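Local atomic coordinates of probable tagatose 6-phosphate kinase (Sinorhizobium meliloti, PDB entry 3TXV), a protein that probably phosphorylates tagatose 6-phosphate in carbohydrate metabolism and is related to the GatZ/KbaZ subunits of tagatose-1,6-bisphosphate aldolase. Residues V57-G62 against M110-A115; G92-G97 against I285-P290; K127-T132 against E263-D268; A137-A142 against A149-R154. All coordinates share one frame; numbering follows the deposited sequence.

The four contacts belong to one eight-stranded parallel beta/alpha barrel. Contacts 2 and 3 lie inside it, their centres about 4 Å apart, and share a chain of charges: Lys-287 of contact 2 also pairs with Glu-263 of contact 3. Contact 2 includes His-95 and contact 3 His-265, which with Glu-178 could form a metal site, empty here and unconfirmed. Contacts 1 and 4 are on the surface, their centres about 16 Å apart. They are joined by a salt bridge from Glu-114 OE1 to Arg-154 NH1 of 3.3 Å. The centre of contact 1 is about 17 Å from that of contact 2; the centre of contact 4 is about 20 Å from that of contact 2.

Contact 1 (V57-G62 against M110-A115); sequences VNQDGG and MAKAEA
Gln-59 reaches across to helix 106-121 with its amide end and buries the most surface here. Its NE2 lies 3.5 Å from the carbonyl oxygen O of Lys-112. That is a polar approach, too long for a firm hydrogen bond. The same NE2 rests against CE of Lys-112 at 3.7 Å and against the methyl CB of Ala-115 at 3.9 Å. CG of Gln-59 stands between its own backbone N and carbonyl carbon (chi1 72°), and the chain then bends at chi2. This brings the amide out toward the helix.

Lys-112 crosses both Gln-59 and Asp-60 at about a right angle. Its CG lies beside its own backbone N, and bends at chi2 and chi3 carry NZ round to the loop. There NZ meets Asp-60 OD1 at 3.3 Å in a salt bridge whose hydrogen bond is weak. OD2 of Asp-60 stands farther off, 3.9 Å from NZ of Lys-112. With an alanine in place of Lys-112, the Asp-60 carboxylate would probably lose its positive mate, and the Gln-59 amide is likely to be left with a gap beside it and freer to turn.

Asp-60 is held in a type I beta turn from Asn-58 to Gly-61. OD1 of Asn-58 takes weak bonds from N of Asp-60 and N of Gly-62.

The contact lies on the surface. It joins the loop between strand 48-53 and helix 68-81 to helix 106-121. Trp-101 touches Gln-59, Asp-60 and Lys-112, and Tyr-120 of the helix bonds Val-57 O. Through Met-110 and Ala-113 the helix also packs on helix 145-161.

Contact 2 (G92-G97 against I285-P290); sequences GGDHLG and ILKVGP
Asp-94 and Lys-287 meet across the inside of the barrel, and the contact between the two segments is ionic. NZ of Lys-287 lies 3.0 Å from OD1 of Asp-94. It stands over the flat of the carboxylate, well out of its plane. The hydrogen bond inside this salt bridge is therefore weak. CG of Asp-94 is set opposite its backbone N (chi1 179°), while the lysine chain bends at chi3 and chi4 to bring NZ in.

Hydrogen bonds and further charges complete the polar setting. ND1 of His-129 also lies within hydrogen-bonding reach of OD1 of Asp-94. NZ of Lys-287 has a second salt bridge, to Glu-263 OE2, and a long, weak pairing with Glu-51 OE1. The buried ammonium thus has two carboxylate partners, Asp-94 and Glu-263, with Glu-51 farther off.

The contact is close to the centre of the chain. Strand 89-96 is bonded on its two sides to strands 48-53 and 127-130. Strand 283-288 runs beside strand 261-264, and its Ile-285, Lys-287 and Val-288 touch strand 23-26.

Contact 3 (K127-T132 against E263-D268); sequences KLHLDT and EAHSTD
Lys-127 and Glu-263 face each other from opposite directions, and their ion pair is the tight part of this contact. NZ of Lys-127 bonds OE1 of Glu-263 at 2.9 Å, and OE1 accepts through its syn lone pair. The lysine bends at chi3 and chi4 to turn its ammonium onto the carboxylate. The other oxygen is gripped too. NE2 of His-265 bonds OE2 of Glu-263 at 2.8 Å through the anti lone pair, with OE2 near the plane of the ring and an N-H...O angle of 151°. Lys-127 NZ also pairs with Glu-51.

The looser part is the pair His-129 and His-265. Their CE1 atoms are 4.3 Å apart. The rings form an offset edge-to-face pair, the edge of His-265 toward the face of His-129, with centroids 5.9 Å apart and planes at 77°. NE2 of His-129 is held by Gly-176 O, and its ND1 faces both His-95 N and Asp-94 OD1. No part of the contact opens to solvent; all four residues are buried.

Strands 127-130 and 261-264 stand across the interior from each other in a TIM barrel. Such barrels keep their active site at the C-terminal ends of the strands, where His-129 and His-265 lie; Lys-127 and Glu-263 sit deeper in the interior. His-265, with His-95 and Glu-178, could form a metal site, though none is confirmed.

Contact 4 (A137-A142 against A149-R154); sequences AGEPTA and AARAAR
Glu-139 lays its carboxylate against the end of the guanidinium of Arg-151, the two side chains arriving from opposite directions. The contact belongs to a TIM barrel. It ties the loop that follows strand 127-130 back to helix 145-161, into which that loop leads. Few residues separate the two segments, so the salt bridge closes a short excursion of the chain at the surface.

Arg-151 is the long arm. From CG to NE its chain is fully extended, and this carries the guanidinium away from the helix and out to the loop. Glu-139 leaves its backbone with CG beside its own N (chi1 -44°) and then runs straight. The two flat groups are turned 23° against each other, so their planes are not far from parallel.

OE2 of Glu-139 has a partner in its own loop, the backbone N of Cys-136. It also lies near the arginine, 3.5 Å from NH1 of Arg-151, a looser approach. The carboxylate therefore joins the loop backbone to the helix. A glutamine in place of this glutamate would probably leave Arg-151 without its negative mate here, so that its guanidinium could turn more freely.

Helix 106-121 adds to the setting: Ala-106 touches both Glu-139 and Arg-151, and Met-110 touches Arg-151. Thr-132 and Leu-143 also lie against the arginine. On another side of helix 145-161, Ala-149, Ala-152 and Ala-153 pack on helix 197-214.

The bond itself runs from NH2 of Arg-151 to the syn lone pair of Glu-139 OE1, 3.3 Å long, with OE1 tilted 22° from the guanidinium plane.

Contact 1 (V57-G62 against M110-A115)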
# COMPACT_ATOMS: atom_id res chain seq x y z
N VAL A 57 -6.35 8.45 5.50
CA VAL A 57 -7.15 8.40 6.72
C VAL A 57 -6.58 9.25 7.85
O VAL A 57 -5.44 9.07 8.24
CB VAL A 57 -7.41 6.92 7.24
CG1 VAL A 57 -7.65 5.94 6.07
CG2 VAL A 57 -6.32 6.41 8.23
N ASN A 58 -7.38 10.17 8.36
CA ASN A 58 -6.96 11.06 9.44
C ASN A 58 -8.18 11.62 10.14
O ASN A 58 -9.29 11.39 9.68
CB ASN A 58 -6.05 12.18 8.92
CG ASN A 58 -6.66 12.96 7.77
OD1 ASN A 58 -7.74 13.56 7.90
ND2 ASN A 58 -5.98 12.96 6.64
N GLN A 59 -7.98 12.37 11.23
CA GLN A 59 -9.09 12.89 12.04
C GLN A 59 -10.16 13.56 11.23
O GLN A 59 -11.34 13.49 11.59
CB GLN A 59 -8.59 13.88 13.11
CG GLN A 59 -8.13 15.24 12.57
CD GLN A 59 -6.69 15.23 12.15
OE1 GLN A 59 -6.16 14.17 11.80
NE2 GLN A 59 -6.03 16.40 12.20
N ASP A 60 -9.75 14.22 10.13
CA ASP A 60 -10.64 15.02 9.28
C ASP A 60 -11.37 14.18 8.23
O ASP A 60 -12.22 14.71 7.51
CB ASP A 60 -9.88 16.15 8.57
CG ASP A 60 -9.50 17.29 9.51
OD1 ASP A 60 -8.51 18.00 9.18
OD2 ASP A 60 -10.18 17.49 10.56
N GLY A 61 -11.02 12.90 8.16
CA GLY A 61 -11.66 11.94 7.26
C GLY A 61 -10.76 11.51 6.10
O GLY A 61 -10.99 10.46 5.48
N GLY A 62 -9.74 12.32 5.82
CA GLY A 62 -8.85 12.09 4.67
C GLY A 62 -9.63 12.26 3.38
O GLY A 62 -10.54 13.09 3.32
N MSE A 110 1.88 21.35 11.19
CA MSE A 110 2.35 20.48 12.27
C MSE A 110 1.33 20.30 13.38
O MSE A 110 1.37 19.28 14.05
CB MSE A 110 3.67 20.97 12.86
CG MSE A 110 4.87 20.61 12.05
SE MSE A 110 5.15 18.70 11.82
CE MSE A 110 5.87 18.27 13.58
N ALA A 111 0.42 21.26 13.59
CA ALA A 111 -0.62 21.13 14.63
C ALA A 111 -1.51 19.94 14.34
O ALA A 111 -1.89 19.20 15.25
CB ALA A 111 -1.47 22.38 14.76
N LYS A 112 -1.82 19.78 13.06
CA LYS A 112 -2.74 18.75 12.58
C LYS A 112 -1.99 17.44 12.47
O LYS A 112 -2.55 16.38 12.71
CB LYS A 112 -3.33 19.15 11.23
CG LYS A 112 -3.79 20.60 11.14
CD LYS A 112 -5.23 20.73 10.59
CE LYS A 112 -6.25 19.99 11.46
NZ LYS A 112 -7.62 20.42 11.20
N ALA A 113 -0.72 17.50 12.12
CA ALA A 113 0.09 16.31 12.20
C ALA A 113 -0.06 15.77 13.62
O ALA A 113 -0.19 14.57 13.83
CB ALA A 113 1.54 16.65 11.89
N GLU A 114 -0.13 16.68 14.60
CA GLU A 114 -0.17 16.31 16.00
C GLU A 114 -1.48 15.69 16.44
O GLU A 114 -1.46 14.65 17.09
CB GLU A 114 0.20 17.51 16.88
CG GLU A 114 1.69 17.74 16.92
CD GLU A 114 2.08 19.03 17.62
OE1 GLU A 114 2.96 19.76 17.10
OE2 GLU A 114 1.51 19.30 18.71
N ALA A 115 -2.61 16.29 16.06
CA ALA A 115 -3.93 15.71 16.36
C ALA A 115 -4.08 14.34 15.70
O ALA A 115 -4.75 13.44 16.23
CB ALA A 115 -5.06 16.64 15.92

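Contact 2 (G92-G97 against I285-P290)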
# COMPACT_ATOMS: atom_id res chain seq x y z
N GLY A 92 -0.56 -0.48 10.46
CA GLY A 92 0.42 0.57 10.19
C GLY A 92 -0.18 1.93 9.80
O GLY A 92 -1.35 2.03 9.43
N GLY A 93 0.65 2.97 9.91
CA GLY A 93 0.33 4.31 9.46
C GLY A 93 1.50 4.71 8.59
O GLY A 93 2.67 4.61 9.01
N ASP A 94 1.19 5.11 7.37
CA ASP A 94 2.22 5.38 6.37
C ASP A 94 2.30 6.86 6.03
O ASP A 94 1.28 7.53 5.86
CB ASP A 94 1.95 4.57 5.10
CG ASP A 94 2.98 4.84 4.00
OD1 ASP A 94 4.14 5.11 4.35
OD2 ASP A 94 2.63 4.79 2.80
N HIS A 95 3.52 7.35 5.92
CA HIS A 95 3.77 8.77 5.69
C HIS A 95 2.93 9.64 6.62
O HIS A 95 2.07 10.37 6.15
CB HIS A 95 3.51 9.17 4.21
CG HIS A 95 4.48 8.56 3.25
ND1 HIS A 95 5.76 9.04 3.08
CD2 HIS A 95 4.37 7.48 2.43
CE1 HIS A 95 6.40 8.28 2.20
NE2 HIS A 95 5.58 7.33 1.79
N LEU A 96 3.15 9.56 7.93
CA LEU A 96 2.43 10.43 8.87
C LEU A 96 3.21 11.70 9.10
O LEU A 96 4.42 11.68 9.21
CB LEU A 96 2.17 9.72 10.19
CG LEU A 96 1.14 8.59 10.27
CD1 LEU A 96 0.76 7.99 8.94
CD2 LEU A 96 1.65 7.53 11.21
N GLY A 97 2.50 12.81 9.17
CA GLY A 97 3.14 14.12 9.24
C GLY A 97 2.30 15.21 8.61
O GLY A 97 1.10 15.04 8.46
N ILE A 285 11.17 -4.83 5.16
CA ILE A 285 9.77 -4.46 5.11
C ILE A 285 9.52 -4.01 3.70
O ILE A 285 10.20 -3.09 3.20
CB ILE A 285 9.42 -3.34 6.06
CG1 ILE A 285 9.54 -3.82 7.51
CG2 ILE A 285 8.04 -2.85 5.74
CD1 ILE A 285 9.85 -2.74 8.45
N LEU A 286 8.55 -4.67 3.07
CA LEU A 286 8.24 -4.57 1.67
C LEU A 286 6.86 -4.00 1.52
O LEU A 286 5.88 -4.69 1.80
CB LEU A 286 8.25 -5.97 1.06
CG LEU A 286 9.60 -6.66 1.09
CD1 LEU A 286 9.42 -8.15 1.06
CD2 LEU A 286 10.48 -6.17 -0.08
N LYS A 287 6.73 -2.81 1.01
CA LYS A 287 5.42 -2.27 0.83
C LYS A 287 4.88 -2.54 -0.54
O LYS A 287 5.48 -2.20 -1.53
CB LYS A 287 5.47 -0.78 1.04
CG LYS A 287 5.66 -0.36 2.45
CD LYS A 287 5.25 1.06 2.65
CE LYS A 287 4.15 1.18 3.65
NZ LYS A 287 4.46 2.15 4.69
N VAL A 288 3.75 -3.20 -0.61
CA VAL A 288 3.13 -3.40 -1.87
C VAL A 288 1.77 -2.86 -1.69
O VAL A 288 1.20 -3.03 -0.67
CB VAL A 288 3.07 -4.84 -2.18
CG1 VAL A 288 2.42 -5.55 -1.10
CG2 VAL A 288 2.42 -5.08 -3.48
N GLY A 289 1.26 -2.19 -2.70
CA GLY A 289 -0.11 -1.77 -2.78
C GLY A 289 -0.69 -1.95 -4.16
O GLY A 289 -1.57 -2.72 -4.37
N PRO A 290 -0.16 -1.21 -5.09
CA PRO A 290 -0.65 -1.10 -6.44
C PRO A 290 -0.63 -2.40 -7.16
O PRO A 290 -1.50 -2.74 -7.89
CB PRO A 290 0.32 -0.13 -7.04
CG PRO A 290 0.63 0.76 -5.94
CD PRO A 290 0.39 0.07 -4.66

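Contact 3 (K127-T132 against E263-D268)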
# COMPACT_ATOMS: atom_id res chain seq x y z
N LYS A 127 2.37 0.49 14.01
CA LYS A 127 3.51 0.90 13.19
C LYS A 127 3.31 2.33 12.77
O LYS A 127 2.28 2.64 12.20
CB LYS A 127 3.70 -0.00 11.99
CG LYS A 127 5.06 0.07 11.36
CD LYS A 127 5.13 -0.99 10.29
CE LYS A 127 6.02 -0.56 9.10
NZ LYS A 127 5.49 0.57 8.27
N LEU A 128 4.27 3.20 13.07
CA LEU A 128 4.14 4.64 12.76
C LEU A 128 5.30 5.14 11.93
O LEU A 128 6.45 5.17 12.37
CB LEU A 128 4.02 5.47 14.04
CG LEU A 128 2.69 5.65 14.79
CD1 LEU A 128 1.58 4.65 14.45
CD2 LEU A 128 2.95 5.68 16.27
N HIS A 129 5.01 5.49 10.69
CA HIS A 129 6.05 6.04 9.84
C HIS A 129 6.00 7.57 9.90
O HIS A 129 4.97 8.22 9.59
CB HIS A 129 5.91 5.50 8.43
CG HIS A 129 6.79 6.17 7.44
ND1 HIS A 129 6.35 6.49 6.18
CD2 HIS A 129 8.07 6.58 7.51
CE1 HIS A 129 7.33 7.06 5.50
NE2 HIS A 129 8.39 7.13 6.29
N LEU A 130 7.11 8.15 10.34
CA LEU A 130 7.15 9.57 10.59
C LEU A 130 7.94 10.25 9.49
O LEU A 130 9.19 10.25 9.48
CB LEU A 130 7.78 9.85 11.95
CG LEU A 130 7.04 9.33 13.18
CD1 LEU A 130 7.89 9.53 14.41
CD2 LEU A 130 5.67 9.98 13.33
N ASP A 131 7.20 10.82 8.55
CA ASP A 131 7.80 11.51 7.44
C ASP A 131 7.44 12.97 7.52
O ASP A 131 6.31 13.35 7.21
CB ASP A 131 7.30 10.93 6.13
CG ASP A 131 8.04 11.49 4.92
OD1 ASP A 131 9.04 12.23 5.13
OD2 ASP A 131 7.61 11.18 3.77
N THR A 132 8.42 13.78 7.92
CA THR A 132 8.25 15.21 8.15
C THR A 132 9.12 16.03 7.19
O THR A 132 9.43 17.19 7.46
CB THR A 132 8.71 15.54 9.56
OG1 THR A 132 9.79 14.68 9.91
CG2 THR A 132 7.58 15.35 10.54
N GLU A 263 12.84 -0.37 5.43
CA GLU A 263 11.58 -0.40 4.71
C GLU A 263 11.81 0.03 3.28
O GLU A 263 12.48 1.06 3.01
CB GLU A 263 10.59 0.56 5.33
CG GLU A 263 9.24 0.54 4.67
CD GLU A 263 8.12 1.01 5.60
OE1 GLU A 263 7.97 0.45 6.72
OE2 GLU A 263 7.37 1.93 5.18
N ALA A 264 11.26 -0.75 2.36
CA ALA A 264 11.31 -0.39 0.94
C ALA A 264 9.92 -0.18 0.33
O ALA A 264 9.02 -1.00 0.50
CB ALA A 264 12.14 -1.40 0.15
N HIS A 265 9.76 0.95 -0.34
CA HIS A 265 8.49 1.25 -1.01
C HIS A 265 8.62 0.93 -2.49
O HIS A 265 9.71 0.94 -3.03
CB HIS A 265 8.10 2.73 -0.83
CG HIS A 265 7.74 3.12 0.58
ND1 HIS A 265 7.03 4.27 0.87
CD2 HIS A 265 7.98 2.51 1.77
CE1 HIS A 265 6.85 4.34 2.18
NE2 HIS A 265 7.43 3.29 2.75
N SER A 266 7.49 0.63 -3.13
CA SER A 266 7.44 0.39 -4.58
C SER A 266 8.12 -0.91 -4.99
O SER A 266 8.80 -0.98 -6.03
CB SER A 266 7.97 1.59 -5.40
OG SER A 266 7.75 2.81 -4.73
N THR A 267 7.93 -1.94 -4.19
CA THR A 267 8.39 -3.28 -4.54
C THR A 267 7.39 -3.89 -5.49
O THR A 267 7.61 -5.01 -5.95
CB THR A 267 8.40 -4.22 -3.33
OG1 THR A 267 7.09 -4.23 -2.72
CG2 THR A 267 9.50 -3.81 -2.29
N ASP A 268 6.29 -3.17 -5.74
CA ASP A 268 5.23 -3.61 -6.64
C ASP A 268 5.77 -4.11 -7.95
O ASP A 268 6.72 -3.52 -8.50
CB ASP A 268 4.28 -2.48 -6.90
CG ASP A 268 3.52 -2.08 -5.66
OD1 ASP A 268 4.10 -1.38 -4.79
OD2 ASP A 268 2.34 -2.48 -5.55

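Contact 4 (A137-A142 against A149-R154)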
# COMPACT_ATOMS: atom_id res chain seq x y z
N ALA A 137 4.18 25.36 3.02
CA ALA A 137 4.43 26.61 2.36
C ALA A 137 4.52 27.83 3.19
O ALA A 137 3.69 28.05 4.02
CB ALA A 137 3.43 26.81 1.30
N GLY A 138 5.48 28.67 2.85
CA GLY A 138 6.42 28.23 1.86
C GLY A 138 7.81 28.09 2.41
O GLY A 138 8.43 29.02 2.84
N GLU A 139 8.32 26.88 2.27
CA GLU A 139 9.62 26.49 2.71
C GLU A 139 10.06 25.60 1.63
O GLU A 139 9.24 25.00 0.97
CB GLU A 139 9.53 25.66 3.96
CG GLU A 139 8.59 26.16 4.98
CD GLU A 139 8.63 25.33 6.22
OE1 GLU A 139 9.16 25.78 7.24
OE2 GLU A 139 8.12 24.22 6.18
N PRO A 140 11.34 25.44 1.49
CA PRO A 140 11.86 24.68 0.38
C PRO A 140 11.24 23.34 0.43
O PRO A 140 11.08 22.82 1.47
CB PRO A 140 13.32 24.55 0.72
CG PRO A 140 13.59 25.65 1.62
CD PRO A 140 12.38 25.79 2.44
N THR A 141 10.90 22.83 -0.73
CA THR A 141 10.18 21.57 -0.92
C THR A 141 10.66 20.41 -0.04
O THR A 141 9.85 19.72 0.59
CB THR A 141 10.14 21.18 -2.41
OG1 THR A 141 9.12 21.96 -3.03
CG2 THR A 141 9.81 19.69 -2.63
N ALA A 142 11.96 20.27 0.04
CA ALA A 142 12.55 19.31 0.89
C ALA A 142 13.20 20.12 1.95
O ALA A 142 14.03 20.94 1.68
CB ALA A 142 13.56 18.57 0.17
N ALA A 149 13.98 16.47 11.24
CA ALA A 149 14.10 15.55 12.36
C ALA A 149 13.44 16.10 13.63
O ALA A 149 12.77 15.37 14.36
CB ALA A 149 15.55 15.16 12.59
N ALA A 150 13.62 17.39 13.89
CA ALA A 150 12.98 18.00 15.02
C ALA A 150 11.43 17.86 14.97
O ALA A 150 10.77 17.78 16.01
CB ALA A 150 13.37 19.46 15.13
N ARG A 151 10.88 17.83 13.76
CA ARG A 151 9.45 17.64 13.58
C ARG A 151 9.10 16.16 13.74
O ARG A 151 8.03 15.82 14.26
CB ARG A 151 9.01 18.13 12.21
CG ARG A 151 9.35 19.56 11.92
CD ARG A 151 8.57 20.10 10.75
NE ARG A 151 8.92 21.50 10.60
CZ ARG A 151 8.43 22.34 9.68
NH1 ARG A 151 7.54 21.92 8.81
NH2 ARG A 151 8.85 23.61 9.67
N ALA A 152 9.98 15.28 13.31
CA ALA A 152 9.72 13.85 13.44
C ALA A 152 9.63 13.55 14.91
O ALA A 152 8.70 12.88 15.35
CB ALA A 152 10.84 13.02 12.78
N ALA A 153 10.58 14.11 15.66
CA ALA A 153 10.64 13.97 17.12
C ALA A 153 9.43 14.54 17.86
O ALA A 153 8.98 13.94 18.84
CB ALA A 153 11.90 14.60 17.66
N ARG A 154 8.90 15.67 17.42
CA ARG A 154 7.74 16.15 18.08
C ARG A 154 6.66 15.11 17.98
O ARG A 154 5.99 14.80 18.96
CB ARG A 154 7.23 17.53 17.62
CG ARG A 154 6.16 18.00 18.61
CD ARG A 154 5.60 19.35 18.39
NE ARG A 154 6.22 20.36 19.25
CZ ARG A 154 5.79 21.62 19.37
NH1 ARG A 154 4.70 22.04 18.71
NH2 ARG A 154 6.44 22.46 20.15